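Local coordinates for protein 4-hydroxy-3-methylbut-2-enyl diphosphate reductase (PDB 3DNF) that catalyses the last step of the non-mevalonate isoprenoid pathway, using an iron-sulfur cluster to reduce HMBPP to isopentenyl and dimethylallyl diphosphate, at residues Y35-I40 with E61-G66; R49-N52 with F56-Q59. All blocks are in the same frame, centred on the assembly; numbering follows the deposited sequence. Where two conformers were deposited one is given.

Contact 1 of 2, residues Y35-I40 with E61-G66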
ATOM      1  N   TYR B  35      17.992 -15.742 -34.891  1.00 28.38           N
ATOM      2  CA  TYR B  35      16.553 -15.713 -34.577  1.00 28.01           C
ATOM      3  C   TYR B  35      16.352 -14.876 -33.331  1.00 29.00           C
ATOM      4  O   TYR B  35      17.184 -14.862 -32.426  1.00 28.08           O
ATOM      5  CB  TYR B  35      16.052 -17.094 -34.219  1.00 27.38           C
ATOM      6  CG  TYR B  35      16.043 -18.091 -35.334  1.00 29.15           C
ATOM      7  CD1 TYR B  35      14.918 -18.280 -36.094  1.00 29.01           C
ATOM      8  CD2 TYR B  35      17.171 -18.886 -35.575  1.00 26.46           C
ATOM      9  CE1 TYR B  35      14.885 -19.245 -37.116  1.00 29.14           C
ATOM     10  CE2 TYR B  35      17.158 -19.820 -36.575  1.00 25.10           C
ATOM     11  CZ  TYR B  35      16.028 -20.010 -37.344  1.00 29.62           C
ATOM     12  OH  TYR B  35      15.976 -20.958 -38.337  1.00 31.81           O
ATOM     13  N   THR B  36      15.187 -14.214 -33.300  1.00 28.41           N
ATOM     14  CA  THR B  36      14.636 -13.704 -32.059  1.00 30.21           C
ATOM     15  C   THR B  36      13.673 -14.783 -31.623  1.00 29.88           C
ATOM     16  O   THR B  36      13.119 -15.553 -32.437  1.00 28.93           O
ATOM     17  CB  THR B  36      13.913 -12.297 -32.242  1.00 28.92           C
ATOM     18  OG1 THR B  36      12.852 -12.384 -33.202  1.00 33.67           O
ATOM     19  CG2 THR B  36      14.928 -11.193 -32.645  1.00 29.85           C
ATOM     20  N   LEU B  37      13.548 -14.922 -30.319  1.00 32.69           N
ATOM     21  CA  LEU B  37      12.626 -15.917 -29.790  0.50 33.15           C
ATOM     22  C   LEU B  37      11.213 -15.344 -29.801  1.00 33.40           C
ATOM     23  O   LEU B  37      10.796 -14.671 -28.838  1.00 34.34           O
ATOM     24  CB  LEU B  37      13.038 -16.291 -28.372  0.50 33.97           C
ATOM     25  CG  LEU B  37      14.243 -17.191 -28.183  0.50 35.01           C
ATOM     26  CD1 LEU B  37      14.504 -17.338 -26.666  0.50 35.69           C
ATOM     27  CD2 LEU B  37      13.960 -18.557 -28.829  0.50 35.71           C
ATOM     28  N   GLY B  38      10.511 -15.601 -30.890  1.00 33.12           N
ATOM     29  CA  GLY B  38       9.236 -14.957 -31.235  1.00 33.34           C
ATOM     30  C   GLY B  38       9.548 -13.601 -31.876  1.00 34.28           C
ATOM     31  O   GLY B  38      10.704 -13.157 -31.853  1.00 32.33           O
ATOM     32  N   PRO B  39       8.529 -12.921 -32.410  1.00 33.14           N
ATOM     33  CA  PRO B  39       8.750 -11.593 -33.019  1.00 34.59           C
ATOM     34  C   PRO B  39       9.212 -10.597 -31.959  1.00 34.62           C
ATOM     35  O   PRO B  39       8.697 -10.576 -30.836  1.00 35.10           O
ATOM     36  CB  PRO B  39       7.373 -11.224 -33.553  1.00 34.68           C
ATOM     37  CG  PRO B  39       6.443 -11.948 -32.660  1.00 35.75           C
ATOM     38  CD  PRO B  39       7.100 -13.278 -32.439  1.00 34.64           C
ATOM     39  N   ILE B  40      10.186  -9.750 -32.299  1.00 34.35           N
ATOM     40  CA  ILE B  40      10.844  -8.956 -31.263  1.00 33.85           C
ATOM     41  C   ILE B  40       9.916  -7.911 -30.616  1.00 34.89           C
ATOM     42  O   ILE B  40      10.139  -7.519 -29.468  1.00 35.49           O
ATOM     43  CB  ILE B  40      12.101  -8.258 -31.815  1.00 34.00           C
ATOM     44  CG1 ILE B  40      12.931  -7.705 -30.661  1.00 33.22           C
ATOM     45  CG2 ILE B  40      11.736  -7.240 -32.873  1.00 34.11           C
ATOM     46  CD1 ILE B  40      14.441  -7.613 -31.001  1.00 38.74           C
ATOM     47  N   GLU B  61      10.501 -24.431 -32.744  1.00 31.35           N
ATOM     48  CA  GLU B  61      11.769 -24.885 -32.209  1.00 31.98           C
ATOM     49  C   GLU B  61      12.666 -25.215 -33.423  1.00 31.87           C
ATOM     50  O   GLU B  61      13.421 -26.198 -33.449  1.00 32.24           O
ATOM     51  CB  GLU B  61      11.488 -26.069 -31.264  1.00 32.62           C
ATOM     52  CG  GLU B  61      12.661 -26.641 -30.487  1.00 33.67           C
ATOM     53  CD  GLU B  61      13.334 -25.705 -29.494  1.00 32.95           C
ATOM     54  OE1 GLU B  61      12.734 -24.844 -28.818  1.00 35.05           O
ATOM     55  OE2 GLU B  61      14.564 -25.840 -29.370  1.00 35.24           O
ATOM     56  N   GLU B  62      12.603 -24.362 -34.450  1.00 30.73           N
ATOM     57  CA  GLU B  62      13.294 -24.668 -35.701  1.00 32.58           C
ATOM     58  C   GLU B  62      14.806 -24.394 -35.694  1.00 32.62           C
ATOM     59  O   GLU B  62      15.509 -24.905 -36.558  1.00 32.62           O
ATOM     60  CB  GLU B  62      12.658 -23.931 -36.895  1.00 33.45           C
ATOM     61  CG  GLU B  62      12.821 -22.411 -36.858  1.00 33.68           C
ATOM     62  CD  GLU B  62      11.682 -21.672 -36.154  1.00 34.18           C
ATOM     63  OE1 GLU B  62      11.198 -22.126 -35.087  1.00 32.99           O
ATOM     64  OE2 GLU B  62      11.281 -20.624 -36.690  1.00 34.94           O
ATOM     65  N   PHE B  63      15.290 -23.561 -34.771  1.00 32.19           N
ATOM     66  CA  PHE B  63      16.738 -23.261 -34.659  1.00 32.47           C
ATOM     67  C   PHE B  63      17.534 -24.501 -34.273  1.00 33.32           C
ATOM     68  O   PHE B  63      17.033 -25.395 -33.578  1.00 32.67           O
ATOM     69  CB  PHE B  63      16.995 -22.078 -33.701  1.00 32.51           C
ATOM     70  CG  PHE B  63      15.971 -21.979 -32.574  1.00 33.07           C
ATOM     71  CD1 PHE B  63      16.042 -22.853 -31.497  1.00 33.63           C
ATOM     72  CD2 PHE B  63      14.944 -21.035 -32.603  1.00 36.41           C
ATOM     73  CE1 PHE B  63      15.124 -22.813 -30.452  1.00 34.75           C
ATOM     74  CE2 PHE B  63      14.009 -20.971 -31.535  1.00 34.07           C
ATOM     75  CZ  PHE B  63      14.109 -21.879 -30.475  1.00 34.37           C
ATOM     76  N   LYS B  64      18.764 -24.566 -34.767  1.00 33.63           N
ATOM     77  CA  LYS B  64      19.604 -25.738 -34.601  1.00 33.83           C
ATOM     78  C   LYS B  64      20.936 -25.389 -33.956  1.00 33.64           C
ATOM     79  O   LYS B  64      21.317 -24.228 -33.876  1.00 32.48           O
ATOM     80  CB  LYS B  64      19.818 -26.444 -35.948  1.00 34.11           C
ATOM     81  CG  LYS B  64      20.795 -25.756 -36.884  1.00 34.69           C
ATOM     82  CD  LYS B  64      20.497 -26.205 -38.305  1.00 41.62           C
ATOM     83  CE  LYS B  64      21.706 -26.392 -39.216  1.00 42.43           C
ATOM     84  NZ  LYS B  64      22.847 -25.451 -39.229  1.00 42.74           N
ATOM     85  N   GLU B  65      21.672 -26.413 -33.535  1.00 33.12           N
ATOM     86  CA  GLU B  65      22.968 -26.189 -32.899  1.00 33.31           C
ATOM     87  C   GLU B  65      23.751 -25.165 -33.728  1.00 30.74           C
ATOM     88  O   GLU B  65      23.852 -25.273 -34.963  1.00 31.19           O
ATOM     89  CB  GLU B  65      23.764 -27.490 -32.808  1.00 33.54           C
ATOM     90  CG  GLU B  65      25.088 -27.344 -32.088  1.00 35.41           C
ATOM     91  CD  GLU B  65      25.935 -28.610 -32.137  1.00 36.83           C
ATOM     92  OE1 GLU B  65      25.860 -29.368 -33.127  1.00 42.48           O
ATOM     93  OE2 GLU B  65      26.694 -28.828 -31.180  1.00 41.04           O
ATOM     94  N   GLY B  66      24.322 -24.200 -33.034  1.00 29.66           N
ATOM     95  CA  GLY B  66      25.165 -23.201 -33.705  1.00 29.57           C
ATOM     96  C   GLY B  66      24.424 -21.973 -34.146  1.00 30.81           C
ATOM     97  O   GLY B  66      25.066 -20.959 -34.487  1.00 31.22           O
TER
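With CG anti to its own carbonyl carbon (chi1 -68°), Tyr35 sends its ring out from the sheet to the 61-66 loop, while Phe63, at an unusual chi1 of 31°, turns its ring edge to meet it. The outcome is a T-shaped (edge-to-face) aromatic pair on a four-stranded parallel sheet in an open alpha/beta fold: strand 34-36 is an inner strand, and residues 61-66 belong to the connection from edge strand 55-57 to strand 68-71. The ring centroids are 5.7 Å apart and the planes 71° apart, with CD2 of Phe63 over one face of the tyrosine, offset toward the rim. Beside this edge, Phe63 CB packs against Tyr35 CE2 at 3.7 Å, so both the root of the phenylalanine and its ring lean on the same tyrosine. The phenolic end meets Glu62 instead. There the methylene does most of the touching, Glu62 CG lying 3.8 Å from Tyr35 OH, while the carboxylate is turned steeply against the ring and is held by the backbone N-H groups of Gln59 and Gly60. Trimming Tyr35 to an alanine is likely to take away the face that the Phe63 edge rests on and leave the methylene of Glu62 without its cover. Strand 68-71 closes in alongside, Val69 touching both Phe63 and Leu37. Leu37 was modelled in two conformers, so its own touch on Phe63, at about a right angle, is less certain: in one of them its CD2 sits 3.6 Å from Phe63 CE2. Further along, Gly38 has a positive phi, which suits glycine, and Thr36 OG1, tilted out of the carbonyl plane, donates to Gly38 O at 2.7 Å.

Contact 2 of 2, residues R49-N52 with F56-Q59; sequences RLKN and FPSQ
Lys51 runs its aliphatic chain past one side of the Phe56 ring, the two side chains crossing at about a right angle. Its CG lies 3.8 Å from Phe56 CD1, and further out CE meets the same ring atom at 4.0 Å. What places the chain there is a first torsion with CG anti to the backbone N (chi1 -174°), followed by two more extended torsions; only the last bond bends, at chi4 -57°, and brings the amine down to the ring. NZ ends up in the ring plane, at the edge, 4.0 Å from Phe56 CE1. The ammonium is therefore beside the phenylalanine, and the cation-pi partner of this ring is a different lysine, Lys33. The backbone of Lys51 takes part as well, for its carbonyl O lies over one face of the ring. Helix 44-53 and strand 55-57 are successive elements of a beta-alpha-beta crossover that starts from strand 34-36, and a very short turn separates them. That brevity keeps the chain close to itself: Lys51 CA and Phe56 CA are only 4.9 Å apart. On the strand side, Phe56 makes backbone hydrogen bonds with Val34 and Thr36, which pair strand 55-57, the outermost on this side within the chain, with strand 34-36, and its side chain also touches Tyr35. On the helix side, Arg49 forms salt bridges with Glu46 of the same helix and with Glu24 of helix 14-26, joining the two helices. The lysine is exposed. Next along the strand, Pro57 adds a looser touch midway along the lysine chain, its CD 4.5 Å from Lys51 CD.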
ATOM      1  N   ARG B  49      11.475  -5.587 -41.305  1.00 31.55           N
ATOM      2  CA  ARG B  49      12.754  -4.874 -41.531  1.00 31.12           C
ATOM      3  C   ARG B  49      13.889  -5.748 -41.014  1.00 30.39           C
ATOM      4  O   ARG B  49      14.890  -5.976 -41.706  1.00 29.67           O
ATOM      5  CB  ARG B  49      12.795  -3.542 -40.771  1.00 31.39           C
ATOM      6  CG  ARG B  49      14.099  -2.765 -40.988  1.00 29.68           C
ATOM      7  CD  ARG B  49      14.152  -1.501 -40.104  1.00 32.14           C
ATOM      8  NE  ARG B  49      14.272  -1.841 -38.683  1.00 31.59           N
ATOM      9  CZ  ARG B  49      15.410  -2.222 -38.092  1.00 32.62           C
ATOM     10  NH1 ARG B  49      16.537  -2.267 -38.804  1.00 31.80           N
ATOM     11  NH2 ARG B  49      15.410  -2.526 -36.803  1.00 31.51           N
ATOM     12  N   LEU B  50      13.695  -6.303 -39.817  1.00 29.98           N
ATOM     13  CA  LEU B  50      14.749  -7.103 -39.211  1.00 29.98           C
ATOM     14  C   LEU B  50      14.904  -8.415 -39.987  1.00 30.47           C
ATOM     15  O   LEU B  50      16.015  -8.886 -40.175  1.00 29.26           O
ATOM     16  CB  LEU B  50      14.409  -7.404 -37.754  1.00 29.56           C
ATOM     17  CG  LEU B  50      14.704  -6.267 -36.757  1.00 30.23           C
ATOM     18  CD1 LEU B  50      13.911  -6.548 -35.445  1.00 31.16           C
ATOM     19  CD2 LEU B  50      16.254  -6.151 -36.512  1.00 33.93           C
ATOM     20  N   LYS B  51      13.789  -9.006 -40.415  1.00 30.56           N
ATOM     21  CA  LYS B  51      13.857 -10.230 -41.232  1.00 31.89           C
ATOM     22  C   LYS B  51      14.720  -9.997 -42.506  1.00 32.07           C
ATOM     23  O   LYS B  51      15.586 -10.812 -42.858  1.00 31.83           O
ATOM     24  CB  LYS B  51      12.444 -10.714 -41.580  1.00 34.18           C
ATOM     25  CG  LYS B  51      12.438 -12.060 -42.305  1.00 36.55           C
ATOM     26  CD  LYS B  51      11.007 -12.603 -42.424  1.00 44.97           C
ATOM     27  CE  LYS B  51      10.974 -14.033 -43.021  1.00 45.08           C
ATOM     28  NZ  LYS B  51      11.631 -14.139 -44.372  1.00 50.22           N
ATOM     29  N   ASN B  52      14.517  -8.856 -43.141  1.00 30.07           N
ATOM     30  CA  ASN B  52      15.305  -8.474 -44.338  1.00 31.74           C
ATOM     31  C   ASN B  52      16.816  -8.341 -44.042  1.00 31.41           C
ATOM     32  O   ASN B  52      17.653  -8.568 -44.915  1.00 32.23           O
ATOM     33  CB  ASN B  52      14.715  -7.218 -44.954  1.00 31.90           C
ATOM     34  CG  ASN B  52      13.402  -7.505 -45.669  1.00 33.88           C
ATOM     35  OD1 ASN B  52      13.136  -8.650 -46.038  1.00 37.11           O
ATOM     36  ND2 ASN B  52      12.598  -6.491 -45.872  1.00 35.78           N
ATOM     37  N   PHE B  56      15.517 -13.323 -37.851  1.00 31.53           N
ATOM     38  CA  PHE B  56      14.249 -14.001 -38.129  1.00 31.70           C
ATOM     39  C   PHE B  56      13.480 -14.253 -36.867  1.00 31.18           C
ATOM     40  O   PHE B  56      14.042 -14.657 -35.884  1.00 31.25           O
ATOM     41  CB  PHE B  56      14.514 -15.345 -38.814  1.00 31.96           C
ATOM     42  CG  PHE B  56      15.227 -15.214 -40.156  1.00 33.86           C
ATOM     43  CD1 PHE B  56      14.486 -15.045 -41.312  1.00 36.22           C
ATOM     44  CD2 PHE B  56      16.624 -15.191 -40.244  1.00 33.67           C
ATOM     45  CE1 PHE B  56      15.091 -14.918 -42.548  1.00 35.12           C
ATOM     46  CE2 PHE B  56      17.242 -15.065 -41.483  1.00 34.38           C
ATOM     47  CZ  PHE B  56      16.470 -14.933 -42.641  1.00 34.97           C
ATOM     48  N   PRO B  57      12.160 -14.007 -36.911  1.00 30.22           N
ATOM     49  CA  PRO B  57      11.291 -14.284 -35.788  1.00 30.96           C
ATOM     50  C   PRO B  57      11.033 -15.790 -35.726  1.00 29.87           C
ATOM     51  O   PRO B  57      10.430 -16.358 -36.643  1.00 32.40           O
ATOM     52  CB  PRO B  57      10.022 -13.539 -36.159  1.00 30.54           C
ATOM     53  CG  PRO B  57      10.010 -13.477 -37.616  1.00 30.65           C
ATOM     54  CD  PRO B  57      11.437 -13.413 -38.057  1.00 31.30           C
ATOM     55  N   SER B  58      11.499 -16.431 -34.665  1.00 31.62           N
ATOM     56  CA  SER B  58      11.252 -17.872 -34.542  1.00 32.26           C
ATOM     57  C   SER B  58       9.762 -18.216 -34.470  1.00 33.45           C
ATOM     58  O   SER B  58       8.980 -17.447 -33.918  1.00 34.57           O
ATOM     59  CB  SER B  58      12.065 -18.489 -33.425  1.00 33.50           C
ATOM     60  OG  SER B  58      11.530 -18.186 -32.155  1.00 30.80           O
ATOM     61  N   GLN B  59       9.374 -19.360 -35.032  1.00 34.59           N
ATOM     62  CA  GLN B  59       7.967 -19.762 -35.037  1.00 34.94           C
ATOM     63  C   GLN B  59       7.706 -20.957 -34.108  1.00 35.03           C
ATOM     64  O   GLN B  59       6.569 -21.185 -33.713  1.00 35.65           O
ATOM     65  CB  GLN B  59       7.458 -20.012 -36.465  1.00 37.20           C
ATOM     66  CG  GLN B  59       7.798 -21.337 -37.101  1.00 38.75           C
ATOM     67  CD  GLN B  59       6.995 -21.612 -38.401  1.00 38.49           C
ATOM     68  OE1 GLN B  59       5.828 -21.992 -38.366  1.00 46.70           O
ATOM     69  NE2 GLN B  59       7.625 -21.404 -39.522  1.00 44.25           N
TER

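Overall arrangement
Contacts 1 and 2 sit at neighbouring strands of one parallel sheet, their centres about 9 Å apart, and the chain makes contact 2 on its way between the two halves of contact 1. The strands join directly: Thr36 N to Phe56 O and Thr36 O to Ser58 N are both 2.9 Å, probable hydrogen bonds. The helix is tied in by Ile40 CG2 against Leu50 CD1 at 3.4 Å. Neither contact forms the active site, but both lie near residues predicted to bind the diphosphate substrate and products: between side chains, Leu37 is about 7 Å from His74, and Pro57 about 9 Å from His42.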